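Local coordinates for pesticidal crystal protein Cry4Aa (Bacillus thuringiensis, PDB 2C9K) that acts as a mosquito-larvicidal toxin, binding midgut epithelial cells of the insect and causing their colloid-osmotic lysis, at residues A[502-512]-A[583-591]. Numbering follows the deposited sequence.
Sequences FKDHFKITCQH and QNISLVFNR
Asp-504 O accepts the backbone N-H of Arg-591 (N-H...O 138°) and, more weakly, the CA-H of Asn-590, whose CA lies 3.3 Å from that oxygen. The Asp-504 carboxylate is held by Ser-486 and Ala-485. From Arg-591 an extended side chain, its CG anti to the backbone N (chi1 179°), runs alongside 502-504. Its NH1 bonds to Phe-502 O (3.1 Å), which lies in the guanidinium plane, while NE forms a salt bridge with Asp-593 and NH2 reaches Thr-598 O. Arg-591 CB lies over one face of the Phe-502 ring, 4.2 Å from its centroid; Phe-506 CE2 covers the opposite face. Strands 505-511 and 584-591 run antiparallel, with paired backbone bonds at Ile-508/Leu-587 and Cys-510/Ile-585; Phe-589 N bonds to Phe-506 O, the return bond being less certain. The Phe-506 and Phe-589 rings are nearly parallel (12°) but slid apart: Phe-589 CB, 3.8 Å from the Phe-506 ring centroid, and the adjoining CG lie over the Phe-506 face, so the rings overlap little. Ile-508 CG2 meets the Phe-589 ring edge at CE1 (4.1 Å). Within the C-terminal beta-sandwich domain of the three-domain toxin, this apolar face packs on strands 600-609 and 471-475, while 536-541 adjoins 584-591 in the sheet. The other face carries Lys-507 and Thr-509, both bonded to Asn-480. The Arg-591 charge is probably balanced by Asp-593; the two carbonyls help hold the guanidinium plane, tying the end of strand 584-591 to the segment leading into 505-511.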
ATOM      1  N   PHE A 502     -12.650  16.084  -5.555  1.00 27.14           N
ATOM      2  CA  PHE A 502     -12.849  17.449  -5.083  1.00 27.42           C
ATOM      3  C   PHE A 502     -13.968  18.223  -5.777  1.00 29.00           C
ATOM      4  O   PHE A 502     -13.793  18.718  -6.891  1.00 31.23           O
ATOM      5  CB  PHE A 502     -11.521  18.198  -5.217  1.00 25.29           C
ATOM      6  CG  PHE A 502     -11.451  19.482  -4.443  1.00 25.47           C
ATOM      7  CD1 PHE A 502     -12.146  19.637  -3.249  1.00 24.71           C
ATOM      8  CD2 PHE A 502     -10.635  20.526  -4.884  1.00 25.85           C
ATOM      9  CE1 PHE A 502     -12.029  20.815  -2.502  1.00 24.49           C
ATOM     10  CE2 PHE A 502     -10.512  21.706  -4.142  1.00 24.82           C
ATOM     11  CZ  PHE A 502     -11.211  21.848  -2.950  1.00 23.79           C
ATOM     12  N   LYS A 503     -15.116  18.332  -5.112  1.00 29.17           N
ATOM     13  CA  LYS A 503     -16.257  19.070  -5.660  1.00 30.32           C
ATOM     14  C   LYS A 503     -16.475  20.420  -4.944  1.00 30.07           C
ATOM     15  O   LYS A 503     -16.710  21.448  -5.587  1.00 29.60           O
ATOM     16  CB  LYS A 503     -17.530  18.217  -5.559  1.00 31.53           C
ATOM     17  CG  LYS A 503     -18.029  17.638  -6.879  1.00 32.01           C
ATOM     18  CD  LYS A 503     -16.976  16.775  -7.550  1.00 35.55           C
ATOM     19  CE  LYS A 503     -17.448  16.224  -8.896  1.00 36.70           C
ATOM     20  NZ  LYS A 503     -18.473  15.147  -8.779  1.00 37.35           N
ATOM     21  N   ASP A 504     -16.388  20.411  -3.617  1.00 28.54           N
ATOM     22  CA  ASP A 504     -16.590  21.619  -2.830  1.00 29.39           C
ATOM     23  C   ASP A 504     -15.398  21.990  -1.951  1.00 29.20           C
ATOM     24  O   ASP A 504     -14.593  22.861  -2.289  1.00 29.02           O
ATOM     25  CB  ASP A 504     -17.833  21.465  -1.947  1.00 31.03           C
ATOM     26  CG  ASP A 504     -17.970  20.064  -1.356  1.00 33.43           C
ATOM     27  OD1 ASP A 504     -16.935  19.408  -1.113  1.00 33.91           O
ATOM     28  OD2 ASP A 504     -19.116  19.620  -1.122  1.00 33.29           O
ATOM     29  N   HIS A 505     -15.295  21.318  -0.813  1.00 28.43           N
ATOM     30  CA  HIS A 505     -14.226  21.579   0.131  1.00 27.57           C
ATOM     31  C   HIS A 505     -13.811  20.300   0.853  1.00 27.15           C
ATOM     32  O   HIS A 505     -14.508  19.290   0.790  1.00 26.93           O
ATOM     33  CB  HIS A 505     -14.717  22.580   1.162  1.00 27.65           C
ATOM     34  CG  HIS A 505     -15.938  22.120   1.896  1.00 28.16           C
ATOM     35  ND1 HIS A 505     -17.182  22.062   1.307  1.00 28.86           N
ATOM     36  CD2 HIS A 505     -16.102  21.666   3.161  1.00 28.08           C
ATOM     37  CE1 HIS A 505     -18.059  21.593   2.176  1.00 27.60           C
ATOM     38  NE2 HIS A 505     -17.429  21.345   3.310  1.00 27.48           N
ATOM     39  N   PHE A 506     -12.667  20.357   1.528  1.00 26.29           N
ATOM     40  CA  PHE A 506     -12.156  19.243   2.323  1.00 25.10           C
ATOM     41  C   PHE A 506     -10.985  19.790   3.114  1.00 24.30           C
ATOM     42  O   PHE A 506     -10.263  20.648   2.619  1.00 24.03           O
ATOM     43  CB  PHE A 506     -11.754  18.039   1.439  1.00 24.45           C
ATOM     44  CG  PHE A 506     -10.442  18.193   0.702  1.00 23.94           C
ATOM     45  CD1 PHE A 506      -9.231  17.943   1.340  1.00 24.22           C
ATOM     46  CD2 PHE A 506     -10.425  18.529  -0.651  1.00 23.34           C
ATOM     47  CE1 PHE A 506      -8.022  18.019   0.634  1.00 24.35           C
ATOM     48  CE2 PHE A 506      -9.226  18.611  -1.366  1.00 21.62           C
ATOM     49  CZ  PHE A 506      -8.026  18.355  -0.724  1.00 23.93           C
ATOM     50  N   LYS A 507     -10.821  19.326   4.353  1.00 23.68           N
ATOM     51  CA  LYS A 507      -9.729  19.807   5.198  1.00 22.43           C
ATOM     52  C   LYS A 507      -8.858  18.731   5.826  1.00 22.97           C
ATOM     53  O   LYS A 507      -9.344  17.778   6.429  1.00 24.91           O
ATOM     54  CB  LYS A 507     -10.275  20.700   6.307  1.00 21.19           C
ATOM     55  CG  LYS A 507      -9.217  21.201   7.284  1.00 20.09           C
ATOM     56  CD  LYS A 507      -9.227  20.412   8.581  1.00 17.00           C
ATOM     57  CE  LYS A 507     -10.507  20.639   9.336  1.00 17.17           C
ATOM     58  NZ  LYS A 507     -10.704  19.590  10.361  1.00 20.49           N
ATOM     59  N   ILE A 508      -7.554  18.889   5.676  1.00 22.61           N
ATOM     60  CA  ILE A 508      -6.621  17.953   6.260  1.00 22.85           C
ATOM     61  C   ILE A 508      -5.870  18.771   7.315  1.00 24.41           C
ATOM     62  O   ILE A 508      -5.555  19.948   7.090  1.00 25.82           O
ATOM     63  CB  ILE A 508      -5.673  17.367   5.170  1.00 22.48           C
ATOM     64  CG1 ILE A 508      -4.240  17.289   5.675  1.00 22.57           C
ATOM     65  CG2 ILE A 508      -5.736  18.198   3.921  1.00 25.72           C
ATOM     66  CD1 ILE A 508      -4.002  16.174   6.627  1.00 23.53           C
ATOM     67  N   THR A 509      -5.630  18.162   8.477  1.00 23.16           N
ATOM     68  CA  THR A 509      -4.924  18.824   9.571  1.00 21.65           C
ATOM     69  C   THR A 509      -3.493  18.300   9.696  1.00 20.21           C
ATOM     70  O   THR A 509      -3.269  17.095   9.725  1.00 18.41           O
ATOM     71  CB  THR A 509      -5.651  18.590  10.899  1.00 22.67           C
ATOM     72  OG1 THR A 509      -7.033  18.919  10.740  1.00 24.87           O
ATOM     73  CG2 THR A 509      -5.058  19.462  11.994  1.00 22.93           C
ATOM     74  N   CYS A 510      -2.527  19.208   9.777  1.00 20.78           N
ATOM     75  CA  CYS A 510      -1.122  18.812   9.883  1.00 22.53           C
ATOM     76  C   CYS A 510      -0.445  19.379  11.116  1.00 22.68           C
ATOM     77  O   CYS A 510      -0.827  20.432  11.619  1.00 23.32           O
ATOM     78  CB  CYS A 510      -0.344  19.272   8.652  1.00 21.22           C
ATOM     79  SG  CYS A 510      -1.085  18.771   7.104  1.00 26.24           S
ATOM     80  N   GLN A 511       0.566  18.667  11.595  1.00 23.08           N
ATOM     81  CA  GLN A 511       1.324  19.094  12.757  1.00 25.17           C
ATOM     82  C   GLN A 511       2.740  19.337  12.253  1.00 25.00           C
ATOM     83  O   GLN A 511       3.370  18.432  11.707  1.00 24.31           O
ATOM     84  CB  GLN A 511       1.316  17.997  13.818  1.00 29.36           C
ATOM     85  CG  GLN A 511       1.874  18.428  15.168  1.00 36.15           C
ATOM     86  CD  GLN A 511       1.786  17.329  16.223  1.00 38.55           C
ATOM     87  OE1 GLN A 511       0.704  16.805  16.507  1.00 40.94           O
ATOM     88  NE2 GLN A 511       2.925  16.982  16.812  1.00 38.61           N
ATOM     89  N   HIS A 512       3.235  20.560  12.414  1.00 23.90           N
ATOM     90  CA  HIS A 512       4.571  20.881  11.940  1.00 23.23           C
ATOM     91  C   HIS A 512       5.638  20.276  12.846  1.00 24.49           C
ATOM     92  O   HIS A 512       5.352  19.890  13.983  1.00 24.90           O
ATOM     93  CB  HIS A 512       4.763  22.398  11.867  1.00 19.98           C
ATOM     94  CG  HIS A 512       5.937  22.812  11.037  1.00 19.96           C
ATOM     95  ND1 HIS A 512       6.815  23.802  11.424  1.00 21.45           N
ATOM     96  CD2 HIS A 512       6.385  22.365   9.840  1.00 20.01           C
ATOM     97  CE1 HIS A 512       7.753  23.944  10.505  1.00 19.61           C
ATOM     98  NE2 HIS A 512       7.514  23.083   9.533  1.00 19.96           N
ATOM     99  N   GLN A 583       3.463  23.656  15.262  1.00 24.41           N
ATOM    100  CA  GLN A 583       2.229  24.382  15.014  1.00 23.59           C
ATOM    101  C   GLN A 583       1.155  23.493  14.410  1.00 23.21           C
ATOM    102  O   GLN A 583       1.402  22.802  13.422  1.00 25.15           O
ATOM    103  CB  GLN A 583       2.506  25.567  14.090  1.00 23.65           C
ATOM    104  CG  GLN A 583       1.267  26.173  13.467  1.00 24.80           C
ATOM    105  CD  GLN A 583       1.566  27.430  12.675  1.00 26.13           C
ATOM    106  OE1 GLN A 583       2.643  27.576  12.098  1.00 27.98           O
ATOM    107  NE2 GLN A 583       0.603  28.337  12.625  1.00 27.26           N
ATOM    108  N   ASN A 584      -0.033  23.497  15.007  1.00 22.61           N
ATOM    109  CA  ASN A 584      -1.134  22.701  14.471  1.00 22.87           C
ATOM    110  C   ASN A 584      -1.660  23.489  13.263  1.00 22.45           C
ATOM    111  O   ASN A 584      -1.981  24.671  13.368  1.00 21.12           O
ATOM    112  CB  ASN A 584      -2.232  22.514  15.519  1.00 24.70           C
ATOM    113  CG  ASN A 584      -3.263  21.477  15.106  1.00 27.94           C
ATOM    114  OD1 ASN A 584      -2.961  20.287  15.017  1.00 28.95           O
ATOM    115  ND2 ASN A 584      -4.489  21.926  14.853  1.00 29.49           N
ATOM    116  N   ILE A 585      -1.734  22.834  12.114  1.00 22.05           N
ATOM    117  CA  ILE A 585      -2.158  23.502  10.895  1.00 22.45           C
ATOM    118  C   ILE A 585      -3.451  22.972  10.314  1.00 22.03           C
ATOM    119  O   ILE A 585      -3.668  21.768  10.276  1.00 24.13           O
ATOM    120  CB  ILE A 585      -1.072  23.365   9.821  1.00 23.00           C
ATOM    121  CG1 ILE A 585       0.283  23.798  10.401  1.00 23.28           C
ATOM    122  CG2 ILE A 585      -1.439  24.185   8.604  1.00 21.87           C
ATOM    123  CD1 ILE A 585       1.466  23.391   9.552  1.00 20.81           C
ATOM    124  N   SER A 586      -4.305  23.883   9.862  1.00 21.64           N
ATOM    125  CA  SER A 586      -5.571  23.520   9.230  1.00 22.37           C
ATOM    126  C   SER A 586      -5.440  23.807   7.740  1.00 21.38           C
ATOM    127  O   SER A 586      -5.160  24.935   7.339  1.00 20.84           O
ATOM    128  CB  SER A 586      -6.729  24.342   9.796  1.00 23.70           C
ATOM    129  OG  SER A 586      -6.919  24.067  11.164  1.00 26.72           O
ATOM    130  N   LEU A 587      -5.622  22.777   6.927  1.00 20.20           N
ATOM    131  CA  LEU A 587      -5.521  22.926   5.490  1.00 19.85           C
ATOM    132  C   LEU A 587      -6.917  22.793   4.881  1.00 19.39           C
ATOM    133  O   LEU A 587      -7.383  21.693   4.560  1.00 17.04           O
ATOM    134  CB  LEU A 587      -4.561  21.871   4.925  1.00 21.75           C
ATOM    135  CG  LEU A 587      -3.201  22.345   4.376  1.00 23.34           C
ATOM    136  CD1 LEU A 587      -2.430  23.119   5.425  1.00 20.57           C
ATOM    137  CD2 LEU A 587      -2.392  21.140   3.917  1.00 24.52           C
ATOM    138  N   VAL A 588      -7.588  23.930   4.738  1.00 18.78           N
ATOM    139  CA  VAL A 588      -8.931  23.941   4.183  1.00 18.10           C
ATOM    140  C   VAL A 588      -8.895  24.208   2.691  1.00 16.91           C
ATOM    141  O   VAL A 588      -8.508  25.286   2.264  1.00 16.41           O
ATOM    142  CB  VAL A 588      -9.802  25.025   4.833  1.00 17.82           C
ATOM    143  CG1 VAL A 588     -11.258  24.765   4.518  1.00 15.83           C
ATOM    144  CG2 VAL A 588      -9.572  25.056   6.328  1.00 19.04           C
ATOM    145  N   PHE A 589      -9.300  23.212   1.913  1.00 17.83           N
ATOM    146  CA  PHE A 589      -9.341  23.317   0.464  1.00 18.75           C
ATOM    147  C   PHE A 589     -10.765  23.575  -0.012  1.00 20.49           C
ATOM    148  O   PHE A 589     -11.702  22.877   0.384  1.00 19.89           O
ATOM    149  CB  PHE A 589      -8.835  22.025  -0.200  1.00 19.13           C
ATOM    150  CG  PHE A 589      -7.350  21.830  -0.118  1.00 20.04           C
ATOM    151  CD1 PHE A 589      -6.769  21.236   0.995  1.00 19.49           C
ATOM    152  CD2 PHE A 589      -6.526  22.273  -1.144  1.00 20.52           C
ATOM    153  CE1 PHE A 589      -5.389  21.089   1.087  1.00 20.70           C
ATOM    154  CE2 PHE A 589      -5.140  22.131  -1.060  1.00 22.11           C
ATOM    155  CZ  PHE A 589      -4.573  21.540   0.060  1.00 21.70           C
ATOM    156  N   ASN A 590     -10.923  24.581  -0.867  1.00 23.29           N
ATOM    157  CA  ASN A 590     -12.226  24.920  -1.438  1.00 23.42           C
ATOM    158  C   ASN A 590     -12.133  25.010  -2.949  1.00 24.41           C
ATOM    159  O   ASN A 590     -11.087  25.358  -3.504  1.00 23.95           O
ATOM    160  CB  ASN A 590     -12.730  26.267  -0.919  1.00 22.02           C
ATOM    161  CG  ASN A 590     -13.566  26.139   0.332  1.00 23.32           C
ATOM    162  OD1 ASN A 590     -13.134  26.520   1.418  1.00 26.48           O
ATOM    163  ND2 ASN A 590     -14.774  25.599   0.188  1.00 22.13           N
ATOM    164  N   ARG A 591     -13.236  24.682  -3.610  1.00 25.74           N
ATOM    165  CA  ARG A 591     -13.317  24.776  -5.060  1.00 26.71           C
ATOM    166  C   ARG A 591     -14.343  25.872  -5.340  1.00 26.85           C
ATOM    167  O   ARG A 591     -15.468  25.801  -4.853  1.00 27.72           O
ATOM    168  CB  ARG A 591     -13.771  23.450  -5.662  1.00 26.63           C
ATOM    169  CG  ARG A 591     -13.889  23.517  -7.155  1.00 26.33           C
ATOM    170  CD  ARG A 591     -13.916  22.163  -7.804  1.00 25.30           C
ATOM    171  NE  ARG A 591     -14.131  22.322  -9.233  1.00 24.83           N
ATOM    172  CZ  ARG A 591     -14.245  21.318 -10.088  1.00 24.97           C
ATOM    173  NH1 ARG A 591     -14.159  20.071  -9.652  1.00 26.19           N
ATOM    174  NH2 ARG A 591     -14.454  21.564 -11.374  1.00 25.22           N
TER